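Local atomic coordinates of uncharacterized protein (Wolinella succinogenes, PDB entry 3JYG), a protein that is of unknown function but belongs to the 6-pyruvoyl tetrahydropterin synthase family and binds a zinc ion. Residues K9-C14 with V46-E51; N67-F72 with E150-R155; T92-F97 with E127-F132. All coordinates share one frame; numbering follows the deposited sequence.

How the contacts relate
Three contacts illustrate how one fold draws on different kinds of packing. Contact 1 pairs two neighbouring strands of the sheet, and contact 2 joins two helices, 67-77 and 141-155, packed on the sheet; their centres are about 10 Å apart and they touch, with Val48 CG2 3.5 Å from Leu152 CD1 and the rings of Phe11 and Phe69 meeting edge-to-face. Contact 3 lies across the chain's centre from contact 1, the two centres about 28 Å apart, and its centre is about 26 Å from that of contact 2. None of them supplies the zinc ligands, His17, His40 and His42; the Phe13 side chain of contact 1 is about 11 Å from the zinc ion.

Contact 1. Residues K9-C14 with V46-E51; sequences KEFDFC and VIVHLE
Two phenylalanine rings of strand 9-14 meet the valines of strand 46-51. The ring of Phe11 has the carbonyl oxygen of Val46 at its edge, near the ring plane, while Val48 brings its CG2 methyl up obliquely, 3.9 Å from Phe11 CE1. Phe13 also turns an edge to its partner: its CE1 lies 3.8 Å from Val46 CG2, near the ring plane. Its first torsion of 68° sets CG between the backbone N and the carbonyl carbon, which turns the ring toward Val46, while its backbone pairs with Gly44. Beyond the strands, Phe13 packs on Ile73 and Leu77 of helix 67-77.

Beneath these side chains the backbones are joined by two reciprocal pairs of hydrogen bonds. Val46 N gives the shorter bond of its pair, 2.7 Å to Phe11 O, and Phe11 N returns 2.8 Å to Val46 O. Lys9 and Val48 repeat the exchange, with Val48 N 3.0 Å from Lys9 O and nearly straight at 170°. Between them sits the non-hydrogen-bonded pair Glu10 and Ile47, on the other face of the sheet; there the CA-H of Glu10 points at Val46 O, 3.2 Å from Glu10 CA. The extended Glu10 chain runs beside Ile47, OE2 next to Ile47 CD1, and OE1 forms a salt bridge with Lys45. Lys9 also pairs with a strand of a second subunit, which continues the sheet across the interface. This is regular antiparallel pairing in the central sheet of the tunnelling fold (T-fold) of the 6-pyruvoyl tetrahydropterin synthase family, helices packed on the face that carries Phe11 and Val48.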
loop_
_atom_site.group_PDB
_atom_site.type_symbol
_atom_site.label_atom_id
_atom_site.label_comp_id
_atom_site.label_asym_id
_atom_site.label_seq_id
_atom_site.Cartn_x
_atom_site.Cartn_y
_atom_site.Cartn_z
ATOM N N LYS A 9 -3.306 -8.702 -6.521
ATOM C CA LYS A 9 -3.733 -8.140 -7.788
ATOM C C LYS A 9 -4.956 -7.276 -7.586
ATOM O O LYS A 9 -5.837 -7.642 -6.810
ATOM C CB LYS A 9 -3.998 -9.249 -8.808
ATOM C CG LYS A 9 -4.574 -8.714 -10.120
ATOM C CD LYS A 9 -4.100 -9.439 -11.385
ATOM C CE LYS A 9 -4.471 -8.573 -12.598
ATOM N NZ LYS A 9 -4.471 -9.367 -13.858
ATOM N N GLU A 10 -4.974 -6.153 -8.312
ATOM C CA GLU A 10 -6.011 -5.096 -8.277
ATOM C C GLU A 10 -7.056 -5.276 -9.385
ATOM O O GLU A 10 -6.731 -5.709 -10.519
ATOM C CB GLU A 10 -5.377 -3.689 -8.396
ATOM C CG GLU A 10 -4.176 -3.472 -7.432
ATOM C CD GLU A 10 -3.671 -2.019 -7.353
ATOM O OE1 GLU A 10 -4.005 -1.176 -8.223
ATOM O OE2 GLU A 10 -2.934 -1.715 -6.395
ATOM N N PHE A 11 -8.304 -4.953 -9.041
ATOM C CA PHE A 11 -9.439 -5.011 -9.980
ATOM C C PHE A 11 -10.331 -3.788 -9.748
ATOM O O PHE A 11 -10.755 -3.537 -8.618
ATOM C CB PHE A 11 -10.247 -6.281 -9.785
ATOM C CG PHE A 11 -9.426 -7.532 -9.807
ATOM C CD1 PHE A 11 -8.813 -8.003 -8.638
ATOM C CD2 PHE A 11 -9.256 -8.243 -10.995
ATOM C CE1 PHE A 11 -8.070 -9.196 -8.660
ATOM C CE2 PHE A 11 -8.512 -9.434 -11.016
ATOM C CZ PHE A 11 -7.908 -9.883 -9.854
ATOM N N ASP A 12 -10.558 -3.006 -10.798
ATOM C CA ASP A 12 -11.284 -1.739 -10.693
ATOM C C ASP A 12 -12.695 -1.833 -11.279
ATOM O O ASP A 12 -12.920 -2.600 -12.205
ATOM C CB ASP A 12 -10.491 -0.647 -11.439
ATOM C CG ASP A 12 -9.075 -0.511 -10.915
ATOM O OD1 ASP A 12 -8.120 -0.659 -11.700
ATOM O OD2 ASP A 12 -8.897 -0.302 -9.708
ATOM N N PHE A 13 -13.643 -1.067 -10.722
ATOM C CA PHE A 13 -15.008 -0.932 -11.257
ATOM C C PHE A 13 -15.666 0.306 -10.678
ATOM O O PHE A 13 -15.216 0.848 -9.674
ATOM C CB PHE A 13 -15.917 -2.173 -11.025
ATOM C CG PHE A 13 -16.290 -2.446 -9.552
ATOM C CD1 PHE A 13 -15.354 -3.000 -8.674
ATOM C CD2 PHE A 13 -17.580 -2.170 -9.063
ATOM C CE1 PHE A 13 -15.665 -3.282 -7.354
ATOM C CE2 PHE A 13 -17.906 -2.429 -7.712
ATOM C CZ PHE A 13 -16.952 -3.011 -6.863
ATOM N N CYS A 14 -16.723 0.753 -11.337
ATOM C CA CYS A 14 -17.524 1.898 -10.887
ATOM C C CYS A 14 -18.915 1.393 -10.548
ATOM O O CYS A 14 -19.416 0.499 -11.225
ATOM C CB CYS A 14 -17.595 2.990 -11.978
ATOM S SG CYS A 14 -16.008 3.415 -12.691
ATOM N N VAL A 46 -10.778 -3.476 -5.875
ATOM C CA VAL A 46 -10.614 -4.724 -5.104
ATOM C C VAL A 46 -9.130 -5.140 -5.160
ATOM O O VAL A 46 -8.553 -5.214 -6.263
ATOM C CB VAL A 46 -11.461 -5.872 -5.652
ATOM C CG1 VAL A 46 -11.480 -7.051 -4.629
ATOM C CG2 VAL A 46 -12.913 -5.427 -5.880
ATOM N N ILE A 47 -8.516 -5.434 -4.009
ATOM C CA ILE A 47 -7.182 -6.027 -4.014
ATOM C C ILE A 47 -7.205 -7.403 -3.336
ATOM O O ILE A 47 -7.504 -7.495 -2.138
ATOM C CB ILE A 47 -6.141 -5.140 -3.295
ATOM C CG1 ILE A 47 -6.279 -3.694 -3.763
ATOM C CG2 ILE A 47 -4.696 -5.716 -3.572
ATOM C CD1 ILE A 47 -5.221 -2.722 -3.236
ATOM N N VAL A 48 -6.865 -8.443 -4.101
ATOM C CA VAL A 48 -6.892 -9.843 -3.611
ATOM C C VAL A 48 -5.467 -10.286 -3.255
ATOM O O VAL A 48 -4.574 -10.154 -4.087
ATOM C CB VAL A 48 -7.447 -10.788 -4.716
ATOM C CG1 VAL A 48 -7.329 -12.271 -4.311
ATOM C CG2 VAL A 48 -8.852 -10.421 -5.043
ATOM N N HIS A 49 -5.252 -10.771 -2.036
ATOM C CA HIS A 49 -3.932 -11.246 -1.623
ATOM C C HIS A 49 -3.968 -12.755 -1.465
ATOM O O HIS A 49 -4.842 -13.291 -0.753
ATOM C CB HIS A 49 -3.498 -10.578 -0.311
ATOM C CG HIS A 49 -3.437 -9.089 -0.386
ATOM N ND1 HIS A 49 -2.257 -8.410 -0.560
ATOM C CD2 HIS A 49 -4.411 -8.149 -0.300
ATOM C CE1 HIS A 49 -2.503 -7.105 -0.544
ATOM N NE2 HIS A 49 -3.810 -6.925 -0.409
ATOM N N LEU A 50 -3.077 -13.439 -2.189
ATOM C CA LEU A 50 -3.075 -14.891 -2.219
ATOM C C LEU A 50 -1.733 -15.269 -1.629
ATOM O O LEU A 50 -0.779 -14.503 -1.793
ATOM C CB LEU A 50 -3.188 -15.425 -3.653
ATOM C CG LEU A 50 -4.486 -15.143 -4.438
ATOM C CD1 LEU A 50 -4.507 -15.940 -5.753
ATOM C CD2 LEU A 50 -5.742 -15.468 -3.561
ATOM N N GLU A 51 -1.662 -16.427 -0.964
ATOM C CA GLU A 51 -0.488 -16.822 -0.164
ATOM C C GLU A 51 -0.143 -18.317 -0.248
ATOM O O GLU A 51 -1.034 -19.167 -0.262
ATOM C CB GLU A 51 -0.756 -16.405 1.312
ATOM C CG GLU A 51 0.284 -16.822 2.295
ATOM C CD GLU A 51 -0.010 -16.384 3.716
ATOM O OE1 GLU A 51 0.113 -15.185 4.011
ATOM O OE2 GLU A 51 -0.330 -17.252 4.556
#

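Contact 2. Residues N67-F72 with E150-R155; sequences NWFKRF and ELLRSR
Leu152 crosses the ring of Phe69 at about a right angle and lays its CD2 methyl over one face, 3.9 Å from the centroid and 24° off the ring normal. The methyl sits toward the rim and comes closest to Phe69 CD1, at 3.6 Å. The same CD2 also reaches the indole of Trp68, approaching CZ2 obliquely at 3.9 Å; one methyl thus touches two aromatic side chains. Leu151 and Phe72 come at each other from opposite directions, and again a methyl meets a ring face: Leu151 CD2 stands 3.9 Å from the Phe72 centroid. With CG anti to the backbone N in both Phe69 and Phe72, the two rings reach across to the facing helix.

Helices 67-77 and 141-155 pack here with their short segments running roughly antiparallel, at 145°, and both lie on one face of the T-fold's beta sheet, where Leu152 also touches Val163 and Val166. The axes stay 12.0 Å apart, a wide spacing bridged by the large aromatic side chains.

At the border of the contact, Arg155 crosses Trp68 obliquely, bringing its CB within 3.6 Å of Trp68 CH2. Its CB and CG lie against the indole, and bends further along the chain leave the guanidinium plane only 17° from that of the indole; NH2 forms a salt bridge with Glu108. Trp68 itself meets the Phe28 ring of a second subunit, with the planes steeply inclined.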
loop_
_atom_site.group_PDB
_atom_site.type_symbol
_atom_site.label_atom_id
_atom_site.label_comp_id
_atom_site.label_asym_id
_atom_site.label_seq_id
_atom_site.Cartn_x
_atom_site.Cartn_y
_atom_site.Cartn_z
ATOM N N ASN A 67 -8.266 -14.353 -13.490
ATOM C CA ASN A 67 -9.055 -13.880 -14.653
ATOM C C ASN A 67 -10.566 -14.117 -14.518
ATOM O O ASN A 67 -11.357 -13.270 -14.872
ATOM C CB ASN A 67 -8.521 -14.455 -15.990
ATOM C CG ASN A 67 -7.194 -13.820 -16.432
ATOM O OD1 ASN A 67 -6.737 -12.787 -15.897
ATOM N ND2 ASN A 67 -6.558 -14.452 -17.413
ATOM N N TRP A 68 -10.959 -15.277 -14.015
ATOM C CA TRP A 68 -12.377 -15.560 -13.738
ATOM C C TRP A 68 -12.982 -14.556 -12.747
ATOM O O TRP A 68 -14.207 -14.318 -12.742
ATOM C CB TRP A 68 -12.573 -16.973 -13.174
ATOM C CG TRP A 68 -11.973 -17.085 -11.814
ATOM C CD1 TRP A 68 -10.663 -17.330 -11.531
ATOM C CD2 TRP A 68 -12.628 -16.882 -10.550
ATOM N NE1 TRP A 68 -10.457 -17.301 -10.178
ATOM C CE2 TRP A 68 -11.643 -17.038 -9.548
ATOM C CE3 TRP A 68 -13.938 -16.579 -10.169
ATOM C CZ2 TRP A 68 -11.932 -16.923 -8.179
ATOM C CZ3 TRP A 68 -14.219 -16.444 -8.819
ATOM C CH2 TRP A 68 -13.210 -16.621 -7.836
ATOM N N PHE A 69 -12.134 -14.021 -11.877
ATOM C CA PHE A 69 -12.613 -13.103 -10.862
ATOM C C PHE A 69 -12.718 -11.724 -11.489
ATOM O O PHE A 69 -13.669 -11.006 -11.210
ATOM C CB PHE A 69 -11.693 -13.098 -9.646
ATOM C CG PHE A 69 -12.110 -12.122 -8.572
ATOM C CD1 PHE A 69 -13.163 -12.418 -7.720
ATOM C CD2 PHE A 69 -11.413 -10.936 -8.382
ATOM C CE1 PHE A 69 -13.529 -11.555 -6.728
ATOM C CE2 PHE A 69 -11.764 -10.060 -7.379
ATOM C CZ PHE A 69 -12.831 -10.361 -6.546
ATOM N N LYS A 70 -11.755 -11.389 -12.368
ATOM C CA LYS A 70 -11.823 -10.208 -13.214
ATOM C C LYS A 70 -13.140 -10.170 -13.995
ATOM O O LYS A 70 -13.815 -9.153 -14.030
ATOM C CB LYS A 70 -10.650 -10.164 -14.213
ATOM C CG LYS A 70 -10.484 -8.803 -14.849
ATOM C CD LYS A 70 -9.124 -8.605 -15.571
ATOM C CE LYS A 70 -8.869 -7.105 -15.774
ATOM N NZ LYS A 70 -9.901 -6.494 -16.653
ATOM N N ARG A 71 -13.494 -11.297 -14.604
ATOM C CA ARG A 71 -14.689 -11.394 -15.425
ATOM C C ARG A 71 -15.926 -11.111 -14.583
ATOM O O ARG A 71 -16.789 -10.355 -14.995
ATOM C CB ARG A 71 -14.784 -12.766 -16.079
ATOM C CG ARG A 71 -15.643 -12.764 -17.370
ATOM C CD ARG A 71 -15.606 -14.139 -18.064
ATOM N NE ARG A 71 -15.897 -15.157 -17.067
ATOM C CZ ARG A 71 -15.855 -16.474 -17.254
ATOM N NH1 ARG A 71 -15.549 -16.994 -18.442
ATOM N NH2 ARG A 71 -16.128 -17.272 -16.230
ATOM N N PHE A 72 -15.996 -11.733 -13.418
ATOM C CA PHE A 72 -17.035 -11.452 -12.437
ATOM C C PHE A 72 -17.210 -9.954 -12.075
ATOM O O PHE A 72 -18.300 -9.407 -12.214
ATOM C CB PHE A 72 -16.831 -12.302 -11.176
ATOM C CG PHE A 72 -17.821 -11.984 -10.094
ATOM C CD1 PHE A 72 -19.128 -12.474 -10.166
ATOM C CD2 PHE A 72 -17.485 -11.138 -9.045
ATOM C CE1 PHE A 72 -20.073 -12.170 -9.183
ATOM C CE2 PHE A 72 -18.447 -10.814 -8.059
ATOM C CZ PHE A 72 -19.741 -11.341 -8.137
ATOM N N GLU A 150 -15.370 -14.080 0.850
ATOM C CA GLU A 150 -16.102 -15.364 0.889
ATOM C C GLU A 150 -16.117 -16.022 -0.471
ATOM O O GLU A 150 -15.915 -17.241 -0.600
ATOM C CB GLU A 150 -17.560 -15.202 1.301
ATOM C CG GLU A 150 -17.771 -14.689 2.655
ATOM C CD GLU A 150 -19.182 -15.044 3.179
ATOM O OE1 GLU A 150 -20.165 -14.962 2.403
ATOM O OE2 GLU A 150 -19.294 -15.410 4.362
ATOM N N LEU A 151 -16.383 -15.213 -1.497
ATOM C CA LEU A 151 -16.482 -15.715 -2.834
ATOM C C LEU A 151 -15.138 -16.387 -3.265
ATOM O O LEU A 151 -15.109 -17.504 -3.801
ATOM C CB LEU A 151 -16.892 -14.555 -3.760
ATOM C CG LEU A 151 -16.936 -14.812 -5.266
ATOM C CD1 LEU A 151 -17.772 -16.074 -5.517
ATOM C CD2 LEU A 151 -17.588 -13.613 -5.923
ATOM N N LEU A 152 -14.028 -15.704 -2.989
ATOM C CA LEU A 152 -12.707 -16.184 -3.373
ATOM C C LEU A 152 -12.345 -17.399 -2.548
ATOM O O LEU A 152 -11.857 -18.380 -3.089
ATOM C CB LEU A 152 -11.647 -15.083 -3.202
ATOM C CG LEU A 152 -11.752 -13.922 -4.202
ATOM C CD1 LEU A 152 -11.174 -12.662 -3.606
ATOM C CD2 LEU A 152 -11.020 -14.284 -5.509
ATOM N N ARG A 153 -12.583 -17.359 -1.246
ATOM C CA ARG A 153 -12.253 -18.562 -0.443
ATOM C C ARG A 153 -12.921 -19.821 -0.962
ATOM O O ARG A 153 -12.307 -20.888 -0.943
ATOM C CB ARG A 153 -12.546 -18.395 1.048
ATOM C CG ARG A 153 -11.564 -17.463 1.757
ATOM C CD ARG A 153 -12.095 -17.108 3.134
ATOM N NE ARG A 153 -11.973 -18.254 4.036
ATOM C CZ ARG A 153 -12.464 -18.328 5.280
ATOM N NH1 ARG A 153 -13.176 -17.319 5.840
ATOM N NH2 ARG A 153 -12.268 -19.449 5.954
ATOM N N SER A 154 -14.150 -19.700 -1.462
ATOM C CA SER A 154 -14.928 -20.893 -1.832
ATOM C C SER A 154 -14.523 -21.460 -3.169
ATOM O O SER A 154 -14.841 -22.620 -3.467
ATOM C CB SER A 154 -16.434 -20.594 -1.814
ATOM O OG SER A 154 -16.790 -19.769 -2.899
ATOM N N ARG A 155 -13.824 -20.653 -3.966
ATOM C CA ARG A 155 -13.388 -21.024 -5.334
ATOM C C ARG A 155 -11.887 -21.387 -5.517
ATOM O O ARG A 155 -11.576 -22.172 -6.403
ATOM C CB ARG A 155 -13.723 -19.893 -6.335
ATOM C CG ARG A 155 -15.192 -19.481 -6.403
ATOM C CD ARG A 155 -16.075 -20.601 -6.933
ATOM N NE ARG A 155 -17.049 -20.107 -7.917
ATOM C CZ ARG A 155 -18.179 -19.456 -7.622
ATOM N NH1 ARG A 155 -18.504 -19.189 -6.356
ATOM N NH2 ARG A 155 -18.988 -19.067 -8.600
#

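Contact 3. Residues T92-F97 with E127-F132; sequences TLLPHF and ELYESF
Tyr129 meets His96 through its hydroxyl, which lies in the plane of the imidazole at the ring edge: Tyr129 OH and His96 ND1 share a hydrogen bond of 2.7 Å. The two rings stand almost perpendicular, their planes 85° apart. Over one face of Tyr129 comes the edge of Phe97, a T-shaped pair in which Phe97 CD1 approaches Tyr129 CE1 to 3.5 Å. Leu94 lies at the tyrosine's rim, its CB 3.7 Å from CE1. The branches of this leucine then turn to Phe132, where CD1 stands almost centrally over the ring face, 3.8 Å from the centroid and 7° off the normal.

The backbone helps to place these groups. Leu94 leaves helical geometry just after helix 90-93, and a 3-10 turn at residues 95-96, closed by Phe97 N to Leu94 O at 2.9 Å, curls the chain so that Leu94, His96 and Phe97 all gather round the tyrosine. Further out, Val113 touches Leu94, Phe97 and Tyr129, and Ile83 packs on Leu94 and Phe132. His96, Phe97 and Tyr129 form an aromatic cluster, with the CH-pi contact of Leu94 and Phe132 beside it, that joins the turn after one short helix to the end of helix 123-131, where Phe132 begins strand 132-135 of the sheet.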
loop_
_atom_site.group_PDB
_atom_site.type_symbol
_atom_site.label_atom_id
_atom_site.label_comp_id
_atom_site.label_asym_id
_atom_site.label_seq_id
_atom_site.Cartn_x
_atom_site.Cartn_y
_atom_site.Cartn_z
ATOM N N THR A 92 -39.483 1.306 -3.276
ATOM C CA THR A 92 -39.565 2.590 -3.967
ATOM C C THR A 92 -38.739 2.646 -5.261
ATOM O O THR A 92 -39.200 3.160 -6.260
ATOM C CB THR A 92 -39.124 3.703 -3.030
ATOM O OG1 THR A 92 -40.044 3.720 -1.942
ATOM C CG2 THR A 92 -39.147 5.092 -3.722
ATOM N N LEU A 93 -37.530 2.079 -5.226
ATOM C CA LEU A 93 -36.614 2.079 -6.359
ATOM C C LEU A 93 -36.822 0.927 -7.281
ATOM O O LEU A 93 -36.531 1.060 -8.451
ATOM C CB LEU A 93 -35.150 2.104 -5.895
ATOM C CG LEU A 93 -34.679 3.335 -5.115
ATOM C CD1 LEU A 93 -33.309 3.036 -4.451
ATOM C CD2 LEU A 93 -34.595 4.530 -5.996
ATOM N N LEU A 94 -37.326 -0.197 -6.766
ATOM C CA LEU A 94 -37.747 -1.342 -7.606
ATOM C C LEU A 94 -39.241 -1.721 -7.434
ATOM O O LEU A 94 -39.549 -2.838 -7.002
ATOM C CB LEU A 94 -36.853 -2.580 -7.345
ATOM C CG LEU A 94 -35.361 -2.490 -7.704
ATOM C CD1 LEU A 94 -34.615 -1.905 -6.473
ATOM C CD2 LEU A 94 -34.786 -3.872 -8.123
ATOM N N PRO A 95 -40.168 -0.788 -7.781
ATOM C CA PRO A 95 -41.597 -0.982 -7.522
ATOM C C PRO A 95 -42.217 -2.219 -8.182
ATOM O O PRO A 95 -43.131 -2.816 -7.597
ATOM C CB PRO A 95 -42.227 0.331 -8.048
ATOM C CG PRO A 95 -41.289 0.821 -9.111
ATOM C CD PRO A 95 -39.926 0.522 -8.445
ATOM N N HIS A 96 -41.698 -2.645 -9.342
ATOM C CA HIS A 96 -42.192 -3.834 -10.027
ATOM C C HIS A 96 -41.830 -5.119 -9.324
ATOM O O HIS A 96 -42.288 -6.177 -9.731
ATOM C CB HIS A 96 -41.665 -3.892 -11.477
ATOM C CG HIS A 96 -42.164 -2.778 -12.340
ATOM N ND1 HIS A 96 -41.645 -1.500 -12.276
ATOM C CD2 HIS A 96 -43.151 -2.739 -13.267
ATOM C CE1 HIS A 96 -42.278 -0.726 -13.142
ATOM N NE2 HIS A 96 -43.190 -1.457 -13.762
ATOM N N PHE A 97 -40.960 -5.030 -8.310
ATOM C CA PHE A 97 -40.447 -6.186 -7.582
ATOM C C PHE A 97 -40.564 -5.909 -6.076
ATOM O O PHE A 97 -39.724 -6.343 -5.282
ATOM C CB PHE A 97 -38.969 -6.456 -7.971
ATOM C CG PHE A 97 -38.782 -6.839 -9.425
ATOM C CD1 PHE A 97 -38.523 -5.863 -10.392
ATOM C CD2 PHE A 97 -38.912 -8.168 -9.820
ATOM C CE1 PHE A 97 -38.393 -6.201 -11.736
ATOM C CE2 PHE A 97 -38.767 -8.526 -11.142
ATOM C CZ PHE A 97 -38.503 -7.544 -12.115
ATOM N N GLU A 127 -33.718 -0.516 -18.646
ATOM C CA GLU A 127 -32.369 -0.048 -18.347
ATOM C C GLU A 127 -32.254 0.177 -16.854
ATOM O O GLU A 127 -31.204 -0.032 -16.273
ATOM C CB GLU A 127 -32.109 1.289 -19.058
ATOM C CG GLU A 127 -32.193 1.174 -20.574
ATOM C CD GLU A 127 -32.446 2.483 -21.279
ATOM O OE1 GLU A 127 -32.466 3.585 -20.622
ATOM O OE2 GLU A 127 -32.598 2.391 -22.515
ATOM N N LEU A 128 -33.328 0.629 -16.233
ATOM C CA LEU A 128 -33.338 0.818 -14.797
ATOM C C LEU A 128 -33.127 -0.531 -14.119
ATOM O O LEU A 128 -32.221 -0.671 -13.259
ATOM C CB LEU A 128 -34.667 1.462 -14.364
ATOM C CG LEU A 128 -35.039 1.375 -12.896
ATOM C CD1 LEU A 128 -33.970 2.030 -12.033
ATOM C CD2 LEU A 128 -36.391 2.081 -12.656
ATOM N N TYR A 129 -33.948 -1.529 -14.478
ATOM C CA TYR A 129 -33.810 -2.871 -13.834
ATOM C C TYR A 129 -32.536 -3.662 -14.183
ATOM O O TYR A 129 -32.048 -4.463 -13.334
ATOM C CB TYR A 129 -35.086 -3.718 -13.988
ATOM C CG TYR A 129 -36.236 -3.137 -13.184
ATOM C CD1 TYR A 129 -36.226 -3.177 -11.780
ATOM C CD2 TYR A 129 -37.322 -2.515 -13.809
ATOM C CE1 TYR A 129 -37.263 -2.644 -11.032
ATOM C CE2 TYR A 129 -38.380 -1.960 -13.050
ATOM C CZ TYR A 129 -38.345 -2.052 -11.660
ATOM O OH TYR A 129 -39.348 -1.514 -10.875
ATOM N N GLU A 130 -31.975 -3.441 -15.381
ATOM C CA GLU A 130 -30.647 -3.979 -15.699
ATOM C C GLU A 130 -29.551 -3.434 -14.774
ATOM O O GLU A 130 -28.539 -4.109 -14.580
ATOM C CB GLU A 130 -30.240 -3.800 -17.173
ATOM C CG GLU A 130 -31.192 -4.532 -18.138
ATOM C CD GLU A 130 -30.672 -5.883 -18.663
ATOM O OE1 GLU A 130 -29.960 -6.626 -17.943
ATOM O OE2 GLU A 130 -30.987 -6.203 -19.838
ATOM N N SER A 131 -29.756 -2.246 -14.194
ATOM C CA SER A 131 -28.721 -1.650 -13.301
ATOM C C SER A 131 -28.485 -2.397 -11.989
ATOM O O SER A 131 -27.396 -2.397 -11.464
ATOM C CB SER A 131 -29.073 -0.227 -12.923
ATOM O OG SER A 131 -29.516 0.510 -14.023
ATOM N N PHE A 132 -29.507 -3.030 -11.429
ATOM C CA PHE A 132 -29.409 -3.429 -10.015
ATOM C C PHE A 132 -28.724 -4.752 -9.748
ATOM O O PHE A 132 -28.988 -5.744 -10.445
ATOM C CB PHE A 132 -30.798 -3.475 -9.385
ATOM C CG PHE A 132 -31.401 -2.136 -9.201
ATOM C CD1 PHE A 132 -30.882 -1.243 -8.253
ATOM C CD2 PHE A 132 -32.502 -1.729 -9.999
ATOM C CE1 PHE A 132 -31.439 0.013 -8.095
ATOM C CE2 PHE A 132 -33.059 -0.465 -9.812
ATOM C CZ PHE A 132 -32.554 0.382 -8.872
#